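PDB 2PBF: protein-L-isoaspartate O-methyltransferase beta-aspartate methyltransferase from Plasmodium falciparum, which probably repairs age-damaged proteins by transferring a methyl group from S-adenosylmethionine to the carboxylate of L-isoaspartyl residues. Local coordinates for residues A[37-42]-A[59-64]; A[10-15]-A[46-51]; A[53-58]-A[119-124]; A[31-36]-A[95-100]. All blocks are in the same frame, centred on the assembly; numbering follows the deposited sequence.

Contact 1: residues A[37-42]-A[59-64]. With SAH (S-adenosyl-L-homocysteine), chain C.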
loop_
_atom_site.group_PDB
_atom_site.type_symbol
_atom_site.label_atom_id
_atom_site.label_comp_id
_atom_site.label_asym_id
_atom_site.label_seq_id
_atom_site.Cartn_x
_atom_site.Cartn_y
_atom_site.Cartn_z
ATOM N N VAL A 37 8.396 6.892 8.476
ATOM C CA VAL A 37 7.798 5.626 8.892
ATOM C C VAL A 37 8.878 4.533 9.120
ATOM O O VAL A 37 9.311 3.856 8.180
ATOM C CB VAL A 37 6.695 5.132 7.866
ATOM C CG1 VAL A 37 5.923 3.980 8.448
ATOM C CG2 VAL A 37 5.727 6.267 7.500
ATOM N N ASP A 38 9.303 4.378 10.372
ATOM C CA ASP A 38 10.337 3.438 10.749
ATOM C C ASP A 38 9.851 1.987 10.641
ATOM O O ASP A 38 8.919 1.575 11.355
ATOM C CB ASP A 38 10.818 3.742 12.186
ATOM C CG ASP A 38 12.024 2.890 12.615
ATOM O OD1 ASP A 38 12.224 1.776 12.098
ATOM O OD2 ASP A 38 12.779 3.347 13.510
ATOM N N ARG A 39 10.514 1.216 9.776
ATOM C CA ARG A 39 10.152 -0.182 9.482
ATOM C C ARG A 39 10.147 -1.086 10.711
ATOM O O ARG A 39 9.303 -1.988 10.819
ATOM C CB ARG A 39 11.079 -0.747 8.394
ATOM C CG ARG A 39 10.642 -2.069 7.764
ATOM C CD ARG A 39 11.638 -2.534 6.678
ATOM N NE ARG A 39 11.502 -3.958 6.355
ATOM C CZ ARG A 39 10.588 -4.469 5.514
ATOM N NH1 ARG A 39 9.745 -3.669 4.885
ATOM N NH2 ARG A 39 10.528 -5.778 5.295
ATOM N N GLY A 40 11.069 -0.824 11.643
ATOM C CA GLY A 40 11.145 -1.536 12.932
ATOM C C GLY A 40 9.934 -1.414 13.844
ATOM O O GLY A 40 9.751 -2.208 14.776
ATOM N N LYS A 41 9.086 -0.430 13.575
ATOM C CA LYS A 41 7.816 -0.301 14.301
ATOM C C LYS A 41 6.717 -1.165 13.651
ATOM O O LYS A 41 5.608 -1.284 14.179
ATOM C CB LYS A 41 7.392 1.176 14.379
ATOM C CG LYS A 41 8.458 2.084 14.965
ATOM C CD LYS A 41 8.293 2.233 16.468
ATOM C CE LYS A 41 8.942 3.519 16.965
ATOM N NZ LYS A 41 8.329 4.014 18.243
ATOM N N TYR A 42 7.054 -1.769 12.510
ATOM C CA TYR A 42 6.111 -2.539 11.684
ATOM C C TYR A 42 6.450 -4.026 11.535
ATOM O O TYR A 42 5.595 -4.854 11.162
ATOM C CB TYR A 42 5.894 -1.839 10.329
ATOM C CG TYR A 42 5.125 -0.573 10.569
ATOM C CD1 TYR A 42 3.728 -0.556 10.496
ATOM C CD2 TYR A 42 5.781 0.585 10.966
ATOM C CE1 TYR A 42 3.009 0.614 10.781
ATOM C CE2 TYR A 42 5.083 1.743 11.262
ATOM C CZ TYR A 42 3.706 1.754 11.162
ATOM O OH TYR A 42 3.044 2.915 11.440
ATOM N N VAL A 59 1.891 -14.821 5.329
ATOM C CA VAL A 59 2.199 -13.499 4.789
ATOM C C VAL A 59 3.424 -12.790 5.356
ATOM O O VAL A 59 3.781 -12.916 6.524
ATOM C CB VAL A 59 0.945 -12.547 4.750
ATOM C CG1 VAL A 59 -0.294 -13.270 4.161
ATOM C CG2 VAL A 59 0.665 -11.944 6.131
ATOM N N THR A 60 4.067 -12.043 4.473
ATOM C CA THR A 60 5.230 -11.264 4.808
ATOM C C THR A 60 4.910 -9.771 4.693
ATOM O O THR A 60 4.014 -9.362 3.941
ATOM C CB THR A 60 6.414 -11.616 3.873
ATOM O OG1 THR A 60 6.004 -11.403 2.520
ATOM C CG2 THR A 60 6.848 -13.098 4.044
ATOM N N ILE A 61 5.621 -8.962 5.476
ATOM C CA ILE A 61 5.739 -7.546 5.176
ATOM C C ILE A 61 6.669 -7.522 3.958
ATOM O O ILE A 61 7.661 -8.244 3.923
ATOM C CB ILE A 61 6.325 -6.760 6.369
ATOM C CG1 ILE A 61 6.474 -5.257 6.042
ATOM C CG2 ILE A 61 7.668 -7.341 6.787
ATOM C CD1 ILE A 61 6.858 -4.398 7.266
ATOM N N SER A 62 6.343 -6.728 2.951
ATOM C CA SER A 62 7.162 -6.687 1.735
ATOM C C SER A 62 8.602 -6.177 1.975
ATOM O O SER A 62 8.890 -5.510 2.979
ATOM C CB SER A 62 6.465 -5.885 0.641
ATOM O OG SER A 62 5.148 -6.382 0.419
ATOM N N ALA A 63 9.502 -6.549 1.061
ATOM C CA ALA A 63 10.840 -6.008 1.070
ATOM C C ALA A 63 10.740 -4.494 0.950
ATOM O O ALA A 63 9.870 -3.979 0.242
ATOM C CB ALA A 63 11.661 -6.580 -0.045
ATOM N N PRO A 64 11.591 -3.777 1.699
ATOM C CA PRO A 64 11.643 -2.338 1.550
ATOM C C PRO A 64 11.700 -1.839 0.081
ATOM O O PRO A 64 11.083 -0.830 -0.208
ATOM C CB PRO A 64 12.896 -1.949 2.327
ATOM C CG PRO A 64 13.043 -3.006 3.377
ATOM C CD PRO A 64 12.500 -4.266 2.755
HETATM N N SAH C . 1.543 -4.015 2.012
HETATM C CA SAH C . 1.683 -5.208 2.886
HETATM C CB SAH C . 1.694 -6.448 2.029
HETATM C CG SAH C . 1.362 -7.650 2.902
HETATM S SD SAH C . 1.338 -9.171 1.951
HETATM C C SAH C . 2.918 -5.159 3.791
HETATM O O SAH C . 3.999 -4.817 3.306
HETATM O OXT SAH C . 2.846 -5.456 5.011
HETATM C "C5'" SAH C . -0.290 -8.934 1.195
HETATM C "C4'" SAH C . -1.478 -8.892 2.157
HETATM O "O4'" SAH C . -2.634 -9.026 1.379
HETATM C "C3'" SAH C . -1.553 -9.985 3.215
HETATM O "O3'" SAH C . -1.567 -9.384 4.499
HETATM C "C2'" SAH C . -2.845 -10.728 2.911
HETATM O "O2'" SAH C . -3.512 -11.147 4.080
HETATM C "C1'" SAH C . -3.628 -9.669 2.161
HETATM N N9 SAH C . -4.658 -10.169 1.224
HETATM C C8 SAH C . -4.558 -11.272 0.425
HETATM N N7 SAH C . -5.686 -11.354 -0.319
HETATM C C5 SAH C . -6.518 -10.340 0.007
HETATM C C6 SAH C . -7.799 -9.980 -0.426
HETATM N N6 SAH C . -8.468 -10.674 -1.337
HETATM N N1 SAH C . -8.386 -8.850 0.083
HETATM C C2 SAH C . -7.726 -8.100 1.039
HETATM N N3 SAH C . -6.477 -8.485 1.457
HETATM C C4 SAH C . -5.873 -9.585 0.959
#
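R39 reaches across to the backbone of S62 and grips its carbonyl oxygen with both terminal nitrogens. NH1 to S62 O and NH2 to S62 O each span 2.8 Å. Both N-H...O bonds are bent, as expected when two nitrogens share one oxygen. NH1 comes nearly along the C=O axis (C=O...N angle 169°), whereas NH2 approaches from above the carbonyl plane; the oxygen lies near the guanidinium plane. The side chain leaves the backbone with CG anti to N (chi1 -167°) and runs extended to NE, which carries the flat group into a slot between two apolar residues. P64 CD sits over the centre of one face, 3.4 Å from R39 CZ, and I61 CD1 lies over the opposite face, nearer the rim. This double grip and sandwich form the tight, buried part of the contact. The packing is looser toward Y42, where only CB touches I61 CD1, at 4.1 Å, while the ring leads away and its OH is hydrogen-bonded to D132 on helix 119-132. D38 and G40 are partly exposed, G40 N bonding to D38 OD1 in an Asx turn. The backbone N of S62 donates a nearly straight hydrogen bond to O of S-adenosyl-L-homocysteine (3.0 Å, 173°). R39 holds the carbonyl of the same residue whose N-H binds the cofactor product, a second-shell arrangement behind the S-adenosyl-L-homocysteine pocket of this Rossmann-like methyltransferase.

Contact 2: residues A[10-15]-A[46-51]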
loop_
_atom_site.group_PDB
_atom_site.type_symbol
_atom_site.label_atom_id
_atom_site.label_comp_id
_atom_site.label_asym_id
_atom_site.label_seq_id
_atom_site.Cartn_x
_atom_site.Cartn_y
_atom_site.Cartn_z
ATOM N N ASN A 10 22.283 -1.744 12.394
ATOM C CA ASN A 10 21.182 -1.443 11.440
ATOM C C ASN A 10 20.109 -0.483 11.951
ATOM O O ASN A 10 19.503 -0.693 12.996
ATOM C CB ASN A 10 20.466 -2.712 10.943
ATOM C CG ASN A 10 21.256 -3.475 9.891
ATOM O OD1 ASN A 10 22.418 -3.174 9.616
ATOM N ND2 ASN A 10 20.630 -4.481 9.312
ATOM N N ASN A 11 19.842 0.540 11.155
ATOM C CA ASN A 11 18.871 1.552 11.513
ATOM C C ASN A 11 18.019 1.916 10.304
ATOM O O ASN A 11 18.409 1.686 9.148
ATOM C CB ASN A 11 19.606 2.769 12.074
ATOM C CG ASN A 11 20.353 3.518 11.015
ATOM O OD1 ASN A 11 19.773 4.334 10.309
ATOM N ND2 ASN A 11 21.648 3.227 10.868
ATOM N N HIS A 12 16.863 2.512 10.558
ATOM C CA HIS A 12 15.946 2.839 9.464
ATOM C C HIS A 12 16.498 3.785 8.404
ATOM O O HIS A 12 16.293 3.590 7.204
ATOM C CB HIS A 12 14.641 3.397 10.001
ATOM C CG HIS A 12 13.622 3.628 8.941
ATOM N ND1 HIS A 12 13.014 2.591 8.262
ATOM C CD2 HIS A 12 13.106 4.773 8.431
ATOM C CE1 HIS A 12 12.155 3.087 7.391
ATOM N NE2 HIS A 12 12.196 4.407 7.471
ATOM N N LYS A 13 17.188 4.824 8.847
ATOM C CA LYS A 13 17.676 5.847 7.936
ATOM C C LYS A 13 18.797 5.315 7.011
ATOM O O LYS A 13 18.890 5.678 5.835
ATOM C CB LYS A 13 18.144 7.062 8.758
ATOM C CG LYS A 13 18.781 8.161 7.933
ATOM C CD LYS A 13 19.139 9.375 8.774
ATOM C CE LYS A 13 19.695 10.490 7.870
ATOM N NZ LYS A 13 20.854 10.037 6.984
ATOM N N SER A 14 19.657 4.462 7.566
ATOM C CA SER A 14 20.715 3.847 6.806
ATOM C C SER A 14 20.158 2.850 5.789
ATOM O O SER A 14 20.691 2.715 4.689
ATOM C CB SER A 14 21.727 3.197 7.740
ATOM O OG SER A 14 22.496 4.174 8.442
ATOM N N LEU A 15 19.060 2.190 6.134
ATOM C CA LEU A 15 18.334 1.376 5.151
ATOM C C LEU A 15 17.932 2.209 3.936
ATOM O O LEU A 15 18.130 1.799 2.807
ATOM C CB LEU A 15 17.093 0.705 5.792
ATOM C CG LEU A 15 16.076 0.032 4.844
ATOM C CD1 LEU A 15 16.711 -1.017 3.882
ATOM C CD2 LEU A 15 14.966 -0.564 5.654
ATOM N N ILE A 46 14.649 -8.805 11.975
ATOM C CA ILE A 46 15.528 -8.125 10.998
ATOM C C ILE A 46 14.803 -6.996 10.253
ATOM O O ILE A 46 14.661 -7.031 9.026
ATOM C CB ILE A 46 16.178 -9.127 10.014
ATOM C CG1 ILE A 46 15.092 -10.002 9.352
ATOM C CG2 ILE A 46 17.261 -9.957 10.725
ATOM C CD1 ILE A 46 15.513 -10.647 8.059
ATOM N N PRO A 47 14.328 -5.991 11.001
ATOM C CA PRO A 47 13.490 -4.975 10.373
ATOM C C PRO A 47 14.143 -4.122 9.265
ATOM O O PRO A 47 13.430 -3.489 8.514
ATOM C CB PRO A 47 13.087 -4.096 11.555
ATOM C CG PRO A 47 14.251 -4.276 12.536
ATOM C CD PRO A 47 14.530 -5.721 12.443
ATOM N N TYR A 48 15.468 -4.091 9.158
ATOM C CA TYR A 48 16.109 -3.189 8.177
ATOM C C TYR A 48 16.830 -3.872 7.033
ATOM O O TYR A 48 17.488 -3.231 6.216
ATOM C CB TYR A 48 17.038 -2.220 8.897
ATOM C CG TYR A 48 16.316 -1.506 10.012
ATOM C CD1 TYR A 48 15.209 -0.689 9.735
ATOM C CD2 TYR A 48 16.732 -1.646 11.335
ATOM C CE1 TYR A 48 14.528 -0.031 10.745
ATOM C CE2 TYR A 48 16.058 -0.969 12.376
ATOM C CZ TYR A 48 14.965 -0.164 12.067
ATOM O OH TYR A 48 14.298 0.494 13.072
ATOM N N ILE A 49 16.692 -5.177 6.957
ATOM C CA ILE A 49 17.266 -5.900 5.849
ATOM C C ILE A 49 16.312 -5.828 4.667
ATOM O O ILE A 49 15.091 -5.929 4.821
ATOM C CB ILE A 49 17.672 -7.321 6.271
ATOM C CG1 ILE A 49 18.808 -7.195 7.320
ATOM C CG2 ILE A 49 18.102 -8.146 5.065
ATOM C CD1 ILE A 49 19.547 -8.435 7.514
ATOM N N ASP A 50 16.875 -5.623 3.486
ATOM C CA ASP A 50 16.067 -5.491 2.287
ATOM C C ASP A 50 15.594 -6.841 1.743
ATOM O O ASP A 50 16.139 -7.371 0.779
ATOM C CB ASP A 50 16.776 -4.691 1.218
ATOM C CG ASP A 50 15.875 -4.416 0.028
ATOM O OD1 ASP A 50 14.678 -4.117 0.244
ATOM O OD2 ASP A 50 16.355 -4.512 -1.116
ATOM N N THR A 51 14.542 -7.356 2.369
ATOM C CA THR A 51 13.983 -8.662 2.087
ATOM C C THR A 51 12.587 -8.670 2.718
ATOM O O THR A 51 12.344 -7.869 3.630
ATOM C CB THR A 51 14.855 -9.788 2.709
ATOM O OG1 THR A 51 14.345 -11.059 2.289
ATOM C CG2 THR A 51 14.836 -9.739 4.221
HETATM O O HOH W 1 18.014 -5.484 10.826
#
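The ring of Y48 lies against the backbone that leads into helix 12-21, and van der Waals packing dominates the contact. N11 C stands 3.7 Å above the centre of the ring and H12 N lies over the same face, nearer the rim. P47 CG covers the opposite face, so the phenol is held between its own turn and the start of the helix. Y48 CE1 comes within 3.4 Å of H12 CA and meets the imidazole of H12 at its edge, the two side chains crossing at about a right angle. L15 enters at the edge of the tyrosine ring, with CD2 4.1 Å from Y48 CD1, while its other methyl, CD1, is 3.3 Å from Y48 O. With CG anti to the carbonyl carbon (chi1 -53°), the ring of Y48 is directed to the first turn of the helix.

That turn has a capped N-terminus: N11 is the N-cap, and its OD1 accepts from S14 N at 2.7 Å. N11 ND2 in turn donates to S14 OG (2.7 Å), closing a reciprocal pair. Across from it, residues 46-49 form a type I beta turn that presents P47 and Y48.

The polar links are peripheral. A water accepts from N10 ND2 at 3.2 Å and, weakly, from Y48 N at the exposed edge of the contact, where N10 ND2 also packs on I49 CG1. The polar ends of the central side chains turn elsewhere: Y48 OH bonds D38, and H12 NE2 bonds the carbonyl of M34.

Contact 3: residues A[53-58]-A[119-124]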
loop_
_atom_site.group_PDB
_atom_site.type_symbol
_atom_site.label_atom_id
_atom_site.label_comp_id
_atom_site.label_asym_id
_atom_site.label_seq_id
_atom_site.Cartn_x
_atom_site.Cartn_y
_atom_site.Cartn_z
ATOM N N VAL A 53 9.769 -10.146 5.231
ATOM C CA VAL A 53 9.951 -10.720 6.555
ATOM C C VAL A 53 8.603 -11.267 7.012
ATOM O O VAL A 53 7.596 -10.551 7.066
ATOM C CB VAL A 53 10.570 -9.697 7.578
ATOM C CG1 VAL A 53 10.805 -10.342 8.931
ATOM C CG2 VAL A 53 11.887 -9.094 7.062
ATOM N N TYR A 54 8.591 -12.561 7.316
ATOM C CA TYR A 54 7.375 -13.263 7.692
ATOM C C TYR A 54 6.659 -12.697 8.916
ATOM O O TYR A 54 7.291 -12.399 9.918
ATOM C CB TYR A 54 7.672 -14.734 7.937
ATOM C CG TYR A 54 6.415 -15.546 8.117
ATOM C CD1 TYR A 54 5.564 -15.797 7.039
ATOM C CD2 TYR A 54 6.073 -16.046 9.370
ATOM C CE1 TYR A 54 4.386 -16.545 7.225
ATOM C CE2 TYR A 54 4.930 -16.789 9.567
ATOM C CZ TYR A 54 4.084 -17.027 8.493
ATOM O OH TYR A 54 2.966 -17.775 8.703
ATOM N N ILE A 55 5.336 -12.568 8.820
ATOM C CA ILE A 55 4.520 -12.146 9.952
ATOM C C ILE A 55 3.775 -13.341 10.549
ATOM O O ILE A 55 4.062 -13.760 11.664
ATOM C CB ILE A 55 3.517 -11.006 9.582
ATOM C CG1 ILE A 55 4.224 -9.896 8.796
ATOM C CG2 ILE A 55 2.870 -10.444 10.846
ATOM C CD1 ILE A 55 3.285 -8.937 8.043
ATOM N N SER A 56 2.847 -13.892 9.778
ATOM C CA SER A 56 1.883 -14.884 10.252
ATOM C C SER A 56 0.954 -15.159 9.082
ATOM O O SER A 56 0.970 -14.418 8.094
ATOM C CB SER A 56 1.082 -14.324 11.430
ATOM O OG SER A 56 -0.076 -13.659 10.948
ATOM N N HIS A 57 0.156 -16.227 9.171
ATOM C CA HIS A 57 -0.871 -16.550 8.155
ATOM C C HIS A 57 -0.413 -16.608 6.695
ATOM O O HIS A 57 -1.177 -16.281 5.780
ATOM C CB HIS A 57 -2.081 -15.625 8.284
ATOM C CG HIS A 57 -2.902 -15.898 9.500
ATOM N ND1 HIS A 57 -4.003 -16.728 9.478
ATOM C CD2 HIS A 57 -2.764 -15.482 10.782
ATOM C CE1 HIS A 57 -4.517 -16.800 10.695
ATOM N NE2 HIS A 57 -3.784 -16.049 11.503
ATOM N N GLY A 58 0.827 -17.024 6.483
ATOM C CA GLY A 58 1.345 -17.179 5.130
ATOM C C GLY A 58 1.736 -15.855 4.505
ATOM O O GLY A 58 1.886 -15.765 3.284
ATOM N N LYS A 119 -7.686 -11.259 9.898
ATOM C CA LYS A 119 -8.030 -10.492 11.075
ATOM C C LYS A 119 -6.833 -10.295 11.982
ATOM O O LYS A 119 -6.657 -9.228 12.545
ATOM C CB LYS A 119 -9.164 -11.202 11.831
ATOM C CG LYS A 119 -9.568 -10.555 13.134
ATOM C CD LYS A 119 -10.256 -9.226 12.914
ATOM C CE LYS A 119 -10.719 -8.616 14.234
ATOM N NZ LYS A 119 -11.396 -7.305 13.985
ATOM N N ASP A 120 -6.028 -11.341 12.136
ATOM C CA ASP A 120 -4.785 -11.251 12.875
ATOM C C ASP A 120 -3.857 -10.202 12.318
ATOM O O ASP A 120 -3.114 -9.582 13.070
ATOM C CB ASP A 120 -4.045 -12.586 12.845
ATOM C CG ASP A 120 -4.595 -13.565 13.835
ATOM O OD1 ASP A 120 -5.174 -13.136 14.861
ATOM O OD2 ASP A 120 -4.437 -14.768 13.572
ATOM N N LEU A 121 -3.863 -10.050 10.997
ATOM C CA LEU A 121 -3.057 -9.010 10.364
ATOM C C LEU A 121 -3.662 -7.615 10.540
ATOM O O LEU A 121 -2.917 -6.660 10.807
ATOM C CB LEU A 121 -2.721 -9.348 8.905
ATOM C CG LEU A 121 -1.583 -10.382 8.925
ATOM C CD1 LEU A 121 -1.773 -11.428 7.880
ATOM C CD2 LEU A 121 -0.226 -9.702 8.820
ATOM N N VAL A 122 -4.988 -7.496 10.420
ATOM C CA VAL A 122 -5.683 -6.285 10.905
ATOM C C VAL A 122 -5.166 -5.920 12.316
ATOM O O VAL A 122 -4.597 -4.849 12.521
ATOM C CB VAL A 122 -7.220 -6.437 10.960
ATOM C CG1 VAL A 122 -7.854 -5.153 11.495
ATOM C CG2 VAL A 122 -7.790 -6.781 9.593
ATOM N N ASN A 123 -5.340 -6.823 13.286
ATOM C CA ASN A 123 -4.893 -6.514 14.633
ATOM C C ASN A 123 -3.401 -6.262 14.752
ATOM O O ASN A 123 -2.982 -5.469 15.585
ATOM C CB ASN A 123 -5.363 -7.565 15.649
ATOM C CG ASN A 123 -6.854 -7.852 15.549
ATOM O OD1 ASN A 123 -7.684 -6.939 15.592
ATOM N ND2 ASN A 123 -7.199 -9.128 15.388
ATOM N N PHE A 124 -2.594 -6.956 13.946
ATOM C CA PHE A 124 -1.141 -6.746 13.916
ATOM C C PHE A 124 -0.806 -5.323 13.474
ATOM O O PHE A 124 0.018 -4.633 14.103
ATOM C CB PHE A 124 -0.468 -7.789 12.984
ATOM C CG PHE A 124 1.015 -7.569 12.773
ATOM C CD1 PHE A 124 1.929 -7.858 13.782
ATOM C CD2 PHE A 124 1.496 -7.100 11.553
ATOM C CE1 PHE A 124 3.303 -7.668 13.581
ATOM C CE2 PHE A 124 2.864 -6.901 11.346
ATOM C CZ PHE A 124 3.768 -7.186 12.362
#
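Strand 53-56 crosses helix 119-124 at 112° between their N-to-C directions, with the two axes 9.4 Å apart at their closest, and S56 and L121 bring the backbones nearest. I55 fills the inner side with both branches. CG2, anti to the backbone N, points onto the face of F124 in a CH-pi contact, 3.5 Å from the ring centroid. The methyl stands almost directly over the ring, only 10° off its normal. CD1 packs on L121 CD2 at 3.7 Å. L121 also spreads its other methyl toward S56, 4.1 Å from CD1 to S56 O. At the exposed end, H57 NE2 donates to D120 OD2; the separation of 2.5 Å is unusually short and should be read with caution. The aspartate uses its anti lone pair, but the bond is bent (141°) and the oxygen is tilted from the imidazole plane. I55 and S56 both face V59, a classic beta bulge in the two-stranded antiparallel hairpin with strand 59-61. The hairpin lies against the N-terminal part of helix 119-132, where L121 touches V59 and S-adenosyl-L-homocysteine, while V122 turns to strands 111-116 and 142-146 of the central sheet.

Contact 4: residues A[31-36]-A[95-100]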
loop_
_atom_site.group_PDB
_atom_site.type_symbol
_atom_site.label_atom_id
_atom_site.label_comp_id
_atom_site.label_asym_id
_atom_site.label_seq_id
_atom_site.Cartn_x
_atom_site.Cartn_y
_atom_site.Cartn_z
ATOM N N TYR A 31 11.629 9.231 -0.295
ATOM C CA TYR A 31 12.580 9.184 0.812
ATOM C C TYR A 31 11.988 9.782 2.065
ATOM O O TYR A 31 11.934 9.096 3.085
ATOM C CB TYR A 31 13.920 9.877 0.470
ATOM C CG TYR A 31 14.901 9.908 1.640
ATOM C CD1 TYR A 31 15.881 8.930 1.779
ATOM C CD2 TYR A 31 14.808 10.891 2.633
ATOM C CE1 TYR A 31 16.767 8.947 2.865
ATOM C CE2 TYR A 31 15.686 10.920 3.716
ATOM C CZ TYR A 31 16.657 9.941 3.827
ATOM O OH TYR A 31 17.528 9.966 4.897
ATOM N N ASN A 32 11.537 11.043 1.994
ATOM C CA ASN A 32 11.015 11.741 3.184
ATOM C C ASN A 32 9.815 11.042 3.803
ATOM O O ASN A 32 9.683 10.992 5.017
ATOM C CB ASN A 32 10.704 13.229 2.914
ATOM C CG ASN A 32 11.915 14.008 2.382
ATOM O OD1 ASN A 32 13.049 13.819 2.839
ATOM N ND2 ASN A 32 11.669 14.890 1.420
ATOM N N THR A 33 8.946 10.489 2.964
ATOM C CA THR A 33 7.794 9.718 3.456
ATOM C C THR A 33 8.243 8.485 4.233
ATOM O O THR A 33 7.866 8.299 5.379
ATOM C CB THR A 33 6.853 9.302 2.292
ATOM O OG1 THR A 33 6.490 10.466 1.528
ATOM C CG2 THR A 33 5.601 8.606 2.835
ATOM N N MET A 34 9.044 7.635 3.594
ATOM C CA MET A 34 9.566 6.443 4.248
ATOM C C MET A 34 10.402 6.765 5.493
ATOM O O MET A 34 10.333 6.048 6.490
ATOM C CB MET A 34 10.350 5.585 3.265
ATOM C CG MET A 34 9.466 4.977 2.157
ATOM S SD MET A 34 10.302 3.808 1.083
ATOM C CE MET A 34 10.599 2.351 2.099
ATOM N N LEU A 35 11.175 7.845 5.437
ATOM C CA LEU A 35 11.944 8.309 6.607
ATOM C C LEU A 35 11.035 8.552 7.811
ATOM O O LEU A 35 11.399 8.277 8.949
ATOM C CB LEU A 35 12.740 9.578 6.252
ATOM C CG LEU A 35 13.607 10.184 7.380
ATOM C CD1 LEU A 35 14.683 9.201 7.799
ATOM C CD2 LEU A 35 14.201 11.537 6.974
ATOM N N GLN A 36 9.832 9.061 7.542
ATOM C CA GLN A 36 8.840 9.299 8.581
ATOM C C GLN A 36 8.198 8.030 9.152
ATOM O O GLN A 36 7.538 8.081 10.206
ATOM C CB GLN A 36 7.775 10.288 8.076
ATOM C CG GLN A 36 8.323 11.707 7.868
ATOM C CD GLN A 36 7.277 12.678 7.348
ATOM O OE1 GLN A 36 6.501 13.220 8.112
ATOM N NE2 GLN A 36 7.267 12.905 6.038
ATOM N N THR A 95 0.231 1.663 4.274
ATOM C CA THR A 95 -0.937 2.471 4.609
ATOM C C THR A 95 -0.570 3.736 5.383
ATOM O O THR A 95 -1.049 4.818 5.062
ATOM C CB THR A 95 -2.003 1.659 5.420
ATOM O OG1 THR A 95 -1.923 0.284 5.060
ATOM C CG2 THR A 95 -3.381 2.161 5.092
ATOM N N VAL A 96 0.279 3.586 6.388
ATOM C CA VAL A 96 0.852 4.715 7.129
ATOM C C VAL A 96 1.681 5.640 6.218
ATOM O O VAL A 96 1.579 6.865 6.310
ATOM C CB VAL A 96 1.654 4.205 8.351
ATOM C CG1 VAL A 96 2.301 5.353 9.119
ATOM C CG2 VAL A 96 0.728 3.420 9.270
ATOM N N CYS A 97 2.477 5.064 5.328
ATOM C CA CYS A 97 3.182 5.858 4.329
ATOM C C CYS A 97 2.175 6.729 3.556
ATOM O O CYS A 97 2.390 7.925 3.388
ATOM C CB CYS A 97 4.035 4.960 3.393
ATOM S SG CYS A 97 5.640 4.411 4.082
ATOM N N MET A 98 1.058 6.150 3.125
ATOM C CA MET A 98 0.032 6.945 2.450
ATOM C C MET A 98 -0.579 8.044 3.332
ATOM O O MET A 98 -0.760 9.168 2.868
ATOM C CB MET A 98 -1.089 6.062 1.912
ATOM C CG MET A 98 -0.722 5.126 0.778
ATOM S SD MET A 98 -2.164 4.059 0.494
ATOM C CE MET A 98 -1.605 3.252 -0.981
ATOM N N ALA A 99 -0.912 7.711 4.588
ATOM C CA ALA A 99 -1.414 8.688 5.568
ATOM C C ALA A 99 -0.469 9.876 5.753
ATOM O O ALA A 99 -0.915 11.013 5.939
ATOM C CB ALA A 99 -1.652 8.003 6.930
ATOM N N ILE A 100 0.830 9.585 5.749
ATOM C CA ILE A 100 1.866 10.589 5.939
ATOM C C ILE A 100 1.982 11.508 4.744
ATOM O O ILE A 100 1.955 12.725 4.898
ATOM C CB ILE A 100 3.250 9.959 6.270
ATOM C CG1 ILE A 100 3.289 9.542 7.729
ATOM C CG2 ILE A 100 4.418 10.954 5.968
ATOM C CD1 ILE A 100 2.801 10.610 8.681
#
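T33 points its methyl at the backbone of C97, with CG2 3.3 Å from C97 O. Its chi1 of -53° sets CG2 anti to the backbone N and facing helix 93-101, while OG1 lies beside that N and bonds back to the carbonyl of D29, one turn earlier in its own helix. The hydroxyl is thereby satisfied within helix 28-35 and the methyl is left for the interface. I100 likewise uses its CG2 branch, anti to the backbone N (chi1 of CG1 -78°), and this methyl meets both T33 CG2, at 4.1 Å, and the amide of Q36, at 3.5 Å from NE2. Q36 is extended beyond CG, yet its amide turns back to its own helix: NE2 donates to N32 O at 3.2 Å, and Q36 N reaches that oxygen from the opposite face of the carbonyl plane. This bond helps fix the amide beside I100. More deeply buried, M34 CG rests 4.3 Å from C97 SG. The short helical segments cross at 118°, 9.2 Å apart at closest approach. Methyl groups packed on a carbonyl and an amide, with a methylene-sulfur contact, thus join the two helices. T33 OG1 and Q36 NE2 are bonded to carbonyls of helix 28-35, so the association rests on shape and apolar burial rather than on directional bonds between the helices.

The four contacts follow the N-terminal region as it wraps the Rossmann-like core. Contacts 1 and 2 have centres about 9 Å apart and are joined by a probable side-chain hydrogen bond. Contact 1 meets contact 3, about 12 Å away between centres, through the hairpin of strands 53-56 and 59-61. Contact 4 lies about 12 Å from contact 1 between centres and also touches contact 2. Contacts 3 and 4 do not touch; their nearest atoms are about 9 Å apart. Along the chain, contact 2 closes before contact 3 opens, whereas contact 1 falls within the span of contact 4. Together they connect the N-terminal helices and hairpin to helices 93-101 and 119-132 beside the cofactor pocket.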